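Local coordinates for hypothetical protein (Staphylococcus aureus subsp. aureus, PDB 2IL5) that is of unknown function but belongs to the Activator of Hsp90 ATPase homolog 1-like family and has a helix-grip fold that in some relatives binds hydrophobic ligands, at residues E31-K36 with D159-V164; Q41-S46 with M92-P97; V108-R113 with T118-Y123. One frame throughout, in Å; residues are numbered along the deposited sequence.

All three contacts build the helix-grip fold, in which an antiparallel sheet of seven strands wraps round the long helix 136-166. Along the chain, contacts 2 and 3 follow one another inside the loop closed by contact 1, which joins helix 26-32 to helix 136-166. Contact 2 sets the loop after helix 36-39 against strand 89-94, and contact 3 is the hairpin of strands 104-112 and 118-128. The centres of contacts 1 and 2 are about 12 Å apart, of 1 and 3 about 14 Å, and of 2 and 3, which do not touch, about 18 Å. Trp33 packs on Trp42 of segment 41-46 and on Val108, Phe110, Met120 and Phe122 of contact 3, so one apolar core joins them.

Contact 1: E31-K36 with D159-V164; sequences EAWTKK and DKMYHV
The hydrophobic core between the end of helix 26-32 and the long helix 136-166 is closed here by Ala32, Trp33 and Met161, a selenomethionine. Ala32 comes nearest, its CA lying 7.0 Å from that of Met161, and its methyl group points at the long helix. Atom CB of Ala32 meets CG of Met161 at 3.6 Å; so small a side chain suits a place where the two backbones come this near. With CG anti to the backbone N (chi1 -176°) and an extended chi2 (-157°), Met161 carries its selenium to the indole, 3.6 Å from NE1 of Trp33; the bend at chi3 turns only the methyl CE. The selenomethionine chain stands roughly perpendicular to the direction of the indole side chain. This is a Met-aromatic contact of oblique geometry, with the selenium of Met161 4.4 Å from the centroid of the five-membered ring of Trp33 and 50° off its normal.

In the helix-grip fold of the Bet v 1-like clan, a long C-terminal helix lies across a curved sheet and short helices close one end of the space between them; Met161 and Trp33 meet at such a closure. A large flat indole suits the junction because it can touch several elements at once: Trp33 also packs edge-to-face with Phe110 and with Trp42, and reaches Met120 and Phe122 on strand 118-128. The indole nitrogen NE1 of Trp33 is buried without a hydrogen-bond partner in the model, its nearest neighbour across the contact being the polarisable selenium. The flexible, unbranched chain of Met161 packs against Trp42 and Met120 as well.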
loop_
_atom_site.group_PDB
_atom_site.type_symbol
_atom_site.label_atom_id
_atom_site.label_comp_id
_atom_site.label_asym_id
_atom_site.label_seq_id
_atom_site.Cartn_x
_atom_site.Cartn_y
_atom_site.Cartn_z
ATOM N N GLU A 31 8.483 -4.113 10.060
ATOM C CA GLU A 31 9.453 -3.040 9.887
ATOM C C GLU A 31 9.417 -2.390 8.485
ATOM O O GLU A 31 9.524 -1.155 8.368
ATOM C CB GLU A 31 10.860 -3.562 10.190
ATOM C CG GLU A 31 11.935 -2.469 10.333
ATOM C CD GLU A 31 13.336 -3.012 10.746
ATOM O OE1 GLU A 31 13.912 -3.888 10.059
ATOM O OE2 GLU A 31 13.869 -2.528 11.761
ATOM N N ALA A 32 9.278 -3.208 7.435
ATOM C CA ALA A 32 9.211 -2.708 6.041
ATOM C C ALA A 32 8.148 -1.630 5.845
ATOM O O ALA A 32 8.333 -0.722 5.024
ATOM C CB ALA A 32 8.972 -3.867 5.079
ATOM N N TRP A 33 7.068 -1.732 6.647
ATOM C CA TRP A 33 5.849 -0.933 6.555
ATOM C C TRP A 33 5.917 0.303 7.416
ATOM O O TRP A 33 5.072 1.183 7.292
ATOM C CB TRP A 33 4.595 -1.742 6.986
ATOM C CG TRP A 33 4.068 -2.705 5.905
ATOM C CD1 TRP A 33 4.509 -3.996 5.648
ATOM C CD2 TRP A 33 3.007 -2.455 4.969
ATOM N NE1 TRP A 33 3.776 -4.551 4.613
ATOM C CE2 TRP A 33 2.856 -3.628 4.174
ATOM C CE3 TRP A 33 2.168 -1.355 4.713
ATOM C CZ2 TRP A 33 1.883 -3.725 3.142
ATOM C CZ3 TRP A 33 1.205 -1.454 3.665
ATOM C CH2 TRP A 33 1.083 -2.619 2.901
ATOM N N THR A 34 6.909 0.355 8.299
ATOM C CA THR A 34 6.864 1.328 9.394
ATOM C C THR A 34 8.171 2.036 9.592
ATOM O O THR A 34 8.304 2.877 10.485
ATOM C CB THR A 34 6.412 0.687 10.745
ATOM O OG1 THR A 34 7.265 -0.403 11.052
ATOM C CG2 THR A 34 4.944 0.223 10.678
ATOM N N LYS A 35 9.134 1.688 8.751
ATOM C CA LYS A 35 10.390 2.399 8.706
ATOM C C LYS A 35 10.612 3.170 7.423
ATOM O O LYS A 35 10.698 2.586 6.335
ATOM C CB LYS A 35 11.556 1.447 8.960
ATOM C CG LYS A 35 12.227 1.709 10.293
ATOM C CD LYS A 35 12.836 3.144 10.283
ATOM C CE LYS A 35 13.981 3.294 9.243
ATOM N NZ LYS A 35 14.234 4.708 8.780
ATOM N N LYS A 36 10.741 4.486 7.580
ATOM C CA LYS A 36 10.967 5.454 6.492
ATOM C C LYS A 36 11.985 5.058 5.417
ATOM O O LYS A 36 11.703 5.113 4.217
ATOM C CB LYS A 36 11.412 6.775 7.100
ATOM C CG LYS A 36 10.959 7.979 6.344
ATOM C CD LYS A 36 12.003 9.041 6.357
ATOM C CE LYS A 36 12.240 9.560 7.741
ATOM N NZ LYS A 36 13.585 10.141 7.811
ATOM N N ASP A 159 6.757 -7.428 -4.049
ATOM C CA ASP A 159 7.922 -8.190 -4.400
ATOM C C ASP A 159 9.210 -7.325 -4.407
ATOM O O ASP A 159 10.290 -7.785 -4.051
ATOM C CB ASP A 159 7.682 -9.291 -5.474
ATOM C CG ASP A 159 7.437 -8.778 -6.868
ATOM O OD1 ASP A 159 8.089 -7.810 -7.322
ATOM O OD2 ASP A 159 6.634 -9.433 -7.575
ATOM N N LYS A 160 9.028 -6.033 -4.655
ATOM C CA LYS A 160 10.027 -5.045 -4.297
ATOM C C LYS A 160 10.313 -4.966 -2.784
ATOM O O LYS A 160 11.459 -4.977 -2.364
ATOM C CB LYS A 160 9.594 -3.703 -4.824
ATOM C CG LYS A 160 10.609 -2.634 -4.657
ATOM C CD LYS A 160 10.842 -1.943 -5.975
ATOM C CE LYS A 160 9.816 -0.890 -6.347
ATOM N NZ LYS A 160 10.342 -0.357 -7.682
HETATM N N MSE A 161 9.276 -4.860 -1.968
HETATM C CA MSE A 161 9.420 -4.964 -0.534
HETATM C C MSE A 161 10.199 -6.234 -0.113
HETATM O O MSE A 161 11.002 -6.188 0.812
HETATM C CB MSE A 161 8.043 -4.926 0.156
HETATM C CG MSE A 161 8.100 -4.945 1.709
HETATM SE SE MSE A 161 6.416 -5.625 2.425
HETATM C CE MSE A 161 6.579 -7.524 2.077
ATOM N N TYR A 162 9.937 -7.356 -0.776
ATOM C CA TYR A 162 10.603 -8.606 -0.460
ATOM C C TYR A 162 12.161 -8.540 -0.597
ATOM O O TYR A 162 12.869 -9.013 0.288
ATOM C CB TYR A 162 10.014 -9.766 -1.281
ATOM C CG TYR A 162 10.772 -11.073 -1.092
ATOM C CD1 TYR A 162 10.353 -12.021 -0.152
ATOM C CD2 TYR A 162 11.933 -11.348 -1.830
ATOM C CE1 TYR A 162 11.066 -13.222 0.033
ATOM C CE2 TYR A 162 12.641 -12.528 -1.643
ATOM C CZ TYR A 162 12.199 -13.457 -0.708
ATOM O OH TYR A 162 12.906 -14.629 -0.530
ATOM N N HIS A 163 12.657 -7.956 -1.693
ATOM C CA HIS A 163 14.088 -7.779 -1.922
ATOM C C HIS A 163 14.711 -6.743 -1.011
ATOM O O HIS A 163 15.835 -6.916 -0.594
ATOM C CB HIS A 163 14.375 -7.441 -3.374
ATOM C CG HIS A 163 14.015 -8.540 -4.320
ATOM N ND1 HIS A 163 14.879 -9.573 -4.625
ATOM C CD2 HIS A 163 12.880 -8.775 -5.019
ATOM C CE1 HIS A 163 14.294 -10.391 -5.485
ATOM N NE2 HIS A 163 13.077 -9.931 -5.737
ATOM N N VAL A 164 13.983 -5.688 -0.668
ATOM C CA VAL A 164 14.472 -4.717 0.307
ATOM C C VAL A 164 14.695 -5.426 1.645
ATOM O O VAL A 164 15.679 -5.155 2.337
ATOM C CB VAL A 164 13.479 -3.547 0.494
ATOM C CG1 VAL A 164 13.803 -2.726 1.780
ATOM C CG2 VAL A 164 13.422 -2.665 -0.764
#

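Contact 2: Q41-S46 with M92-P97; sequences QWFMTS and MTIGMP
The loop 41-46, which has no regular secondary structure, faces the end of strand 89-94 at a distance: the closest CA atoms, those of Met44 and Ile94, are 10.2 Å apart, and no hydrogen bond joins the segments. Long side chains therefore bridge the interval. Phe43 reaches out from the loop with CG anti to its backbone nitrogen (chi1 -169°), while Met92 and Ile94 come from the opposite direction. The far end of the ring is the part that touches: CZ of Phe43 lies 3.9 Å from the methyl CE of Met92 and also 3.9 Å from CD1 of Ile94. Both methyl groups approach the ring obliquely.

Met92, a selenomethionine, brings its selenium to 4.9 Å from the centroid of the Phe43 ring, an oblique Met-aromatic contact. The bend at its chi3 (-63°) brings CE of Met92 near CE1 and CZ of Phe43. Met44, likewise a selenomethionine, packs within the loop as well, its CG 3.7 Å above one face of the Phe43 ring and offset toward the rim, while its selenium meets CD1 of Ile94 at 4.3 Å. Unbranched methionines fit around a flat ring; beta-branched Ile94 suits an extended strand, and its CD1 reaches both Phe43 and Met44. Thr93, between Met92 and Ile94, gives its hydroxyl OG1 to O of Gly95 at 2.6 Å and also bonds N of Ile80.

Ile106 on the adjacent strand 104-112 and Ile65 on strand 62-68, beyond 74-85, also touch Phe43, and a bound sodium ion lies about 4 Å from the side chain of Ile94. A loop whose apolar side chains pack between the sheet and the long helix, as Met44 does on Met157, is consistent with the helix-grip fold, which in some Bet v 1-like relatives holds hydrophobic ligands.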
loop_
_atom_site.group_PDB
_atom_site.type_symbol
_atom_site.label_atom_id
_atom_site.label_comp_id
_atom_site.label_asym_id
_atom_site.label_seq_id
_atom_site.Cartn_x
_atom_site.Cartn_y
_atom_site.Cartn_z
ATOM N N GLN A 41 12.006 2.753 -0.301
ATOM C CA GLN A 41 12.496 1.823 -1.281
ATOM C C GLN A 41 11.407 1.032 -1.983
ATOM O O GLN A 41 11.693 0.413 -3.017
ATOM C CB GLN A 41 13.511 0.854 -0.650
ATOM C CG GLN A 41 14.704 1.534 0.011
ATOM C CD GLN A 41 15.732 0.551 0.573
ATOM O OE1 GLN A 41 16.295 -0.268 -0.156
ATOM N NE2 GLN A 41 15.989 0.645 1.876
ATOM N N TRP A 42 10.167 1.068 -1.487
ATOM C CA TRP A 42 9.140 0.178 -2.055
ATOM C C TRP A 42 7.716 0.681 -2.054
ATOM O O TRP A 42 6.936 0.259 -2.884
ATOM C CB TRP A 42 9.163 -1.207 -1.384
ATOM C CG TRP A 42 8.575 -1.240 0.002
ATOM C CD1 TRP A 42 9.249 -1.041 1.179
ATOM C CD2 TRP A 42 7.207 -1.541 0.366
ATOM N NE1 TRP A 42 8.373 -1.171 2.252
ATOM C CE2 TRP A 42 7.124 -1.485 1.781
ATOM C CE3 TRP A 42 6.037 -1.841 -0.365
ATOM C CZ2 TRP A 42 5.911 -1.713 2.480
ATOM C CZ3 TRP A 42 4.847 -2.078 0.330
ATOM C CH2 TRP A 42 4.802 -2.018 1.743
ATOM N N PHE A 43 7.354 1.526 -1.105
ATOM C CA PHE A 43 5.948 1.888 -0.933
ATOM C C PHE A 43 5.586 3.093 -1.779
ATOM O O PHE A 43 5.849 4.219 -1.374
ATOM C CB PHE A 43 5.645 2.171 0.540
ATOM C CG PHE A 43 4.196 2.297 0.831
ATOM C CD1 PHE A 43 3.599 3.553 0.945
ATOM C CD2 PHE A 43 3.405 1.161 0.970
ATOM C CE1 PHE A 43 2.225 3.674 1.196
ATOM C CE2 PHE A 43 2.031 1.276 1.216
ATOM C CZ PHE A 43 1.455 2.545 1.332
HETATM N N MSE A 44 4.998 2.825 -2.950
HETATM C CA MSE A 44 4.639 3.830 -3.980
HETATM C C MSE A 44 5.825 4.629 -4.489
HETATM O O MSE A 44 5.675 5.680 -5.090
HETATM C CB MSE A 44 3.559 4.791 -3.472
HETATM C CG MSE A 44 2.473 4.151 -2.652
HETATM SE SE MSE A 44 0.996 3.568 -3.735
HETATM C CE MSE A 44 0.484 5.218 -4.664
ATOM N N THR A 45 7.016 4.119 -4.228
ATOM C CA THR A 45 8.209 4.796 -4.638
ATOM C C THR A 45 9.378 3.799 -4.719
ATOM O O THR A 45 9.172 2.591 -4.545
ATOM C CB THR A 45 8.451 5.965 -3.678
ATOM O OG1 THR A 45 9.425 6.859 -4.227
ATOM C CG2 THR A 45 8.834 5.462 -2.288
ATOM N N SER A 46 10.581 4.281 -5.023
ATOM C CA SER A 46 11.786 3.430 -4.950
ATOM C C SER A 46 13.000 4.282 -4.627
ATOM O O SER A 46 12.908 5.526 -4.656
ATOM C CB SER A 46 12.000 2.619 -6.239
ATOM O OG SER A 46 12.310 3.486 -7.305
HETATM N N MSE A 92 -3.761 1.964 7.653
HETATM C CA MSE A 92 -3.358 3.245 7.171
HETATM C C MSE A 92 -4.290 3.698 6.039
HETATM O O MSE A 92 -5.044 2.880 5.466
HETATM C CB MSE A 92 -1.874 3.219 6.749
HETATM C CG MSE A 92 -1.545 2.315 5.598
HETATM SE SE MSE A 92 0.314 2.013 5.319
HETATM C CE MSE A 92 0.804 3.844 4.922
ATOM N N THR A 93 -4.272 5.006 5.769
ATOM C CA THR A 93 -4.914 5.563 4.588
ATOM C C THR A 93 -3.931 5.893 3.441
ATOM O O THR A 93 -2.715 6.176 3.646
ATOM C CB THR A 93 -5.761 6.814 4.862
ATOM O OG1 THR A 93 -4.918 7.961 4.973
ATOM C CG2 THR A 93 -6.627 6.671 6.092
ATOM N N ILE A 94 -4.488 5.786 2.239
ATOM C CA ILE A 94 -3.934 6.353 1.000
ATOM C C ILE A 94 -4.899 7.474 0.656
ATOM O O ILE A 94 -6.059 7.246 0.364
ATOM C CB ILE A 94 -3.912 5.347 -0.126
ATOM C CG1 ILE A 94 -2.949 4.222 0.197
ATOM C CG2 ILE A 94 -3.434 6.021 -1.432
ATOM C CD1 ILE A 94 -1.521 4.454 -0.398
ATOM N N GLY A 95 -4.446 8.708 0.787
ATOM C CA GLY A 95 -5.372 9.828 0.751
ATOM C C GLY A 95 -5.510 10.454 2.111
ATOM O O GLY A 95 -5.491 9.792 3.148
HETATM N N MSE A 96 -5.668 11.763 2.084
HETATM C CA MSE A 96 -5.604 12.579 3.265
HETATM C C MSE A 96 -7.057 12.896 3.734
HETATM O O MSE A 96 -7.825 13.540 2.999
HETATM C CB MSE A 96 -4.775 13.822 2.896
HETATM C CG MSE A 96 -4.019 14.481 4.030
HETATM SE SE MSE A 96 -2.819 13.359 5.091
HETATM C CE MSE A 96 -2.868 14.463 6.720
ATOM N N PRO A 97 -7.459 12.381 4.929
ATOM C CA PRO A 97 -8.796 12.621 5.493
ATOM C C PRO A 97 -9.314 14.032 5.260
ATOM O O PRO A 97 -10.517 14.271 5.358
ATOM C CB PRO A 97 -8.585 12.384 6.996
ATOM C CG PRO A 97 -7.475 11.342 7.072
ATOM C CD PRO A 97 -6.650 11.484 5.790
#

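Contact 3: V108-R113 with T118-Y123; sequences VEFFER and TQMLFY
Strands 108-112 and 118-123 run antiparallel, their axes approaching to 4.4 Å with N-to-C directions at 160°. Glu109 with Leu121 and Phe111 with Gln119 are the hydrogen-bonded pairs, each closed by two backbone bonds; that from N of Leu121 to O of Glu109 is 2.8 Å long and nearly straight. Val108 with Phe122, Phe110 with Met120 and Glu112 with Thr118 are the non-hydrogen-bonded pairs.

On the face of Val108, Phe110 and Met120, apolar groups touch. Met120, a selenomethionine, has CG anti to its backbone N (chi1 -176°), which carries CG between Val108 and Phe110, 3.6 Å from CG2 of Val108 and 3.7 Å from CE2 of Phe110. Phe110 and Met120 run alongside each other. OG1 of Thr118, buried without a partner in the model, lies at the Phe110 ring edge. Beta-branched Val108 suits an extended backbone.

The other face carries Phe111, Gln119 and Leu121. CE1 of Phe111 meets CD1 of Leu121 at 3.5 Å. Gln119 lies beside Phe111, its amide plane 63° from the ring, and NE2 of Gln119 hydrogen-bonds OE2 of Glu19 on strand 12-22; a long amide suits this partly exposed position. Arg113 rests its aliphatic CD 3.4 Å from the backbone C of Thr118.

Strand 12-22 pairs with 118-128 on one side of this hairpin and strand 89-94 with 104-112 on the other, while Val29 of helix 26-32 packs on Phe110 and Phe154 and Phe158 of helix 136-166 meet Phe122.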
loop_
_atom_site.group_PDB
_atom_site.type_symbol
_atom_site.label_atom_id
_atom_site.label_comp_id
_atom_site.label_asym_id
_atom_site.label_seq_id
_atom_site.Cartn_x
_atom_site.Cartn_y
_atom_site.Cartn_z
ATOM N N VAL A 108 -3.411 -4.304 6.925
ATOM C CA VAL A 108 -2.483 -5.378 6.685
ATOM C C VAL A 108 -2.106 -6.052 8.024
ATOM O O VAL A 108 -1.644 -5.407 8.962
ATOM C CB VAL A 108 -1.234 -4.927 5.818
ATOM C CG1 VAL A 108 -0.430 -3.861 6.523
ATOM C CG2 VAL A 108 -0.337 -6.158 5.456
ATOM N N GLU A 109 -2.342 -7.365 8.094
ATOM C CA GLU A 109 -2.031 -8.133 9.270
ATOM C C GLU A 109 -0.873 -9.122 9.035
ATOM O O GLU A 109 -0.786 -9.744 7.982
ATOM C CB GLU A 109 -3.289 -8.841 9.780
ATOM C CG GLU A 109 -3.320 -8.906 11.302
ATOM C CD GLU A 109 -4.584 -9.501 11.885
ATOM O OE1 GLU A 109 -5.571 -9.753 11.148
ATOM O OE2 GLU A 109 -4.586 -9.681 13.125
ATOM N N PHE A 110 -0.007 -9.246 10.053
ATOM C CA PHE A 110 1.179 -10.111 10.040
ATOM C C PHE A 110 1.034 -11.250 11.070
ATOM O O PHE A 110 0.852 -10.989 12.258
ATOM C CB PHE A 110 2.438 -9.268 10.331
ATOM C CG PHE A 110 2.509 -8.004 9.530
ATOM C CD1 PHE A 110 2.074 -6.793 10.071
ATOM C CD2 PHE A 110 2.945 -8.025 8.209
ATOM C CE1 PHE A 110 2.078 -5.609 9.308
ATOM C CE2 PHE A 110 2.965 -6.854 7.449
ATOM C CZ PHE A 110 2.538 -5.645 7.999
ATOM N N PHE A 111 1.064 -12.500 10.621
ATOM C CA PHE A 111 1.010 -13.658 11.517
ATOM C C PHE A 111 2.292 -14.458 11.437
ATOM O O PHE A 111 2.826 -14.669 10.347
ATOM C CB PHE A 111 -0.152 -14.589 11.161
ATOM C CG PHE A 111 -1.507 -13.974 11.348
ATOM C CD1 PHE A 111 -2.077 -13.184 10.337
ATOM C CD2 PHE A 111 -2.231 -14.197 12.528
ATOM C CE1 PHE A 111 -3.334 -12.608 10.509
ATOM C CE2 PHE A 111 -3.515 -13.632 12.699
ATOM C CZ PHE A 111 -4.064 -12.847 11.677
ATOM N N GLU A 112 2.786 -14.908 12.586
ATOM C CA GLU A 112 3.937 -15.824 12.621
ATOM C C GLU A 112 3.484 -17.218 12.206
ATOM O O GLU A 112 2.461 -17.713 12.689
ATOM C CB GLU A 112 4.525 -15.882 14.021
ATOM C CG GLU A 112 6.044 -16.013 14.075
ATOM C CD GLU A 112 6.612 -15.530 15.406
ATOM O OE1 GLU A 112 5.810 -14.970 16.207
ATOM O OE2 GLU A 112 7.844 -15.715 15.641
ATOM N N ARG A 113 4.212 -17.834 11.283
ATOM C CA ARG A 113 3.949 -19.224 10.923
ATOM C C ARG A 113 4.787 -20.151 11.803
ATOM O O ARG A 113 5.753 -19.702 12.430
ATOM C CB ARG A 113 4.289 -19.456 9.458
ATOM C CG ARG A 113 3.708 -18.421 8.536
ATOM C CD ARG A 113 4.561 -18.248 7.305
ATOM N NE ARG A 113 4.532 -19.420 6.437
ATOM C CZ ARG A 113 5.476 -19.698 5.538
ATOM N NH1 ARG A 113 6.511 -18.879 5.393
ATOM N NH2 ARG A 113 5.390 -20.790 4.777
ATOM N N THR A 118 6.514 -15.228 8.374
ATOM C CA THR A 118 5.222 -14.534 8.425
ATOM C C THR A 118 4.257 -14.844 7.302
ATOM O O THR A 118 4.650 -15.020 6.146
ATOM C CB THR A 118 5.377 -12.995 8.703
ATOM O OG1 THR A 118 4.352 -12.191 8.033
ATOM C CG2 THR A 118 6.700 -12.531 8.338
ATOM N N GLN A 119 2.989 -14.964 7.697
ATOM C CA GLN A 119 1.852 -14.791 6.803
ATOM C C GLN A 119 1.381 -13.339 6.796
ATOM O O GLN A 119 1.023 -12.773 7.831
ATOM C CB GLN A 119 0.694 -15.673 7.242
ATOM C CG GLN A 119 -0.493 -15.630 6.325
ATOM C CD GLN A 119 -1.651 -16.430 6.860
ATOM O OE1 GLN A 119 -1.812 -16.571 8.070
ATOM N NE2 GLN A 119 -2.479 -16.954 5.962
HETATM N N MSE A 120 1.360 -12.735 5.615
HETATM C CA MSE A 120 0.937 -11.366 5.499
HETATM C C MSE A 120 -0.369 -11.329 4.753
HETATM O O MSE A 120 -0.448 -11.764 3.604
HETATM C CB MSE A 120 1.990 -10.524 4.801
HETATM C CG MSE A 120 1.640 -9.038 4.733
HETATM SE SE MSE A 120 2.878 -8.007 3.618
HETATM C CE MSE A 120 2.186 -8.346 1.855
ATOM N N LEU A 121 -1.386 -10.800 5.445
ATOM C CA LEU A 121 -2.726 -10.634 4.923
ATOM C C LEU A 121 -3.060 -9.132 4.707
ATOM O O LEU A 121 -3.185 -8.321 5.650
ATOM C CB LEU A 121 -3.746 -11.347 5.806
ATOM C CG LEU A 121 -3.470 -12.842 6.062
ATOM C CD1 LEU A 121 -4.300 -13.379 7.228
ATOM C CD2 LEU A 121 -3.716 -13.654 4.783
ATOM N N PHE A 122 -3.173 -8.797 3.429
ATOM C CA PHE A 122 -3.336 -7.423 2.995
ATOM C C PHE A 122 -4.747 -7.201 2.473
ATOM O O PHE A 122 -5.211 -7.945 1.607
ATOM C CB PHE A 122 -2.248 -7.085 1.921
ATOM C CG PHE A 122 -2.484 -5.762 1.175
ATOM C CD1 PHE A 122 -2.019 -4.554 1.701
ATOM C CD2 PHE A 122 -3.139 -5.748 -0.088
ATOM C CE1 PHE A 122 -2.193 -3.372 0.989
ATOM C CE2 PHE A 122 -3.341 -4.571 -0.807
ATOM C CZ PHE A 122 -2.855 -3.382 -0.290
ATOM N N TYR A 123 -5.405 -6.164 2.981
ATOM C CA TYR A 123 -6.720 -5.751 2.485
ATOM C C TYR A 123 -6.665 -4.297 2.028
ATOM O O TYR A 123 -6.102 -3.488 2.721
ATOM C CB TYR A 123 -7.757 -5.884 3.611
ATOM C CG TYR A 123 -9.071 -5.192 3.306
ATOM C CD1 TYR A 123 -10.035 -5.803 2.523
ATOM C CD2 TYR A 123 -9.350 -3.914 3.813
ATOM C CE1 TYR A 123 -11.292 -5.174 2.258
ATOM C CE2 TYR A 123 -10.575 -3.293 3.572
ATOM C CZ TYR A 123 -11.553 -3.940 2.781
ATOM O OH TYR A 123 -12.754 -3.316 2.489
#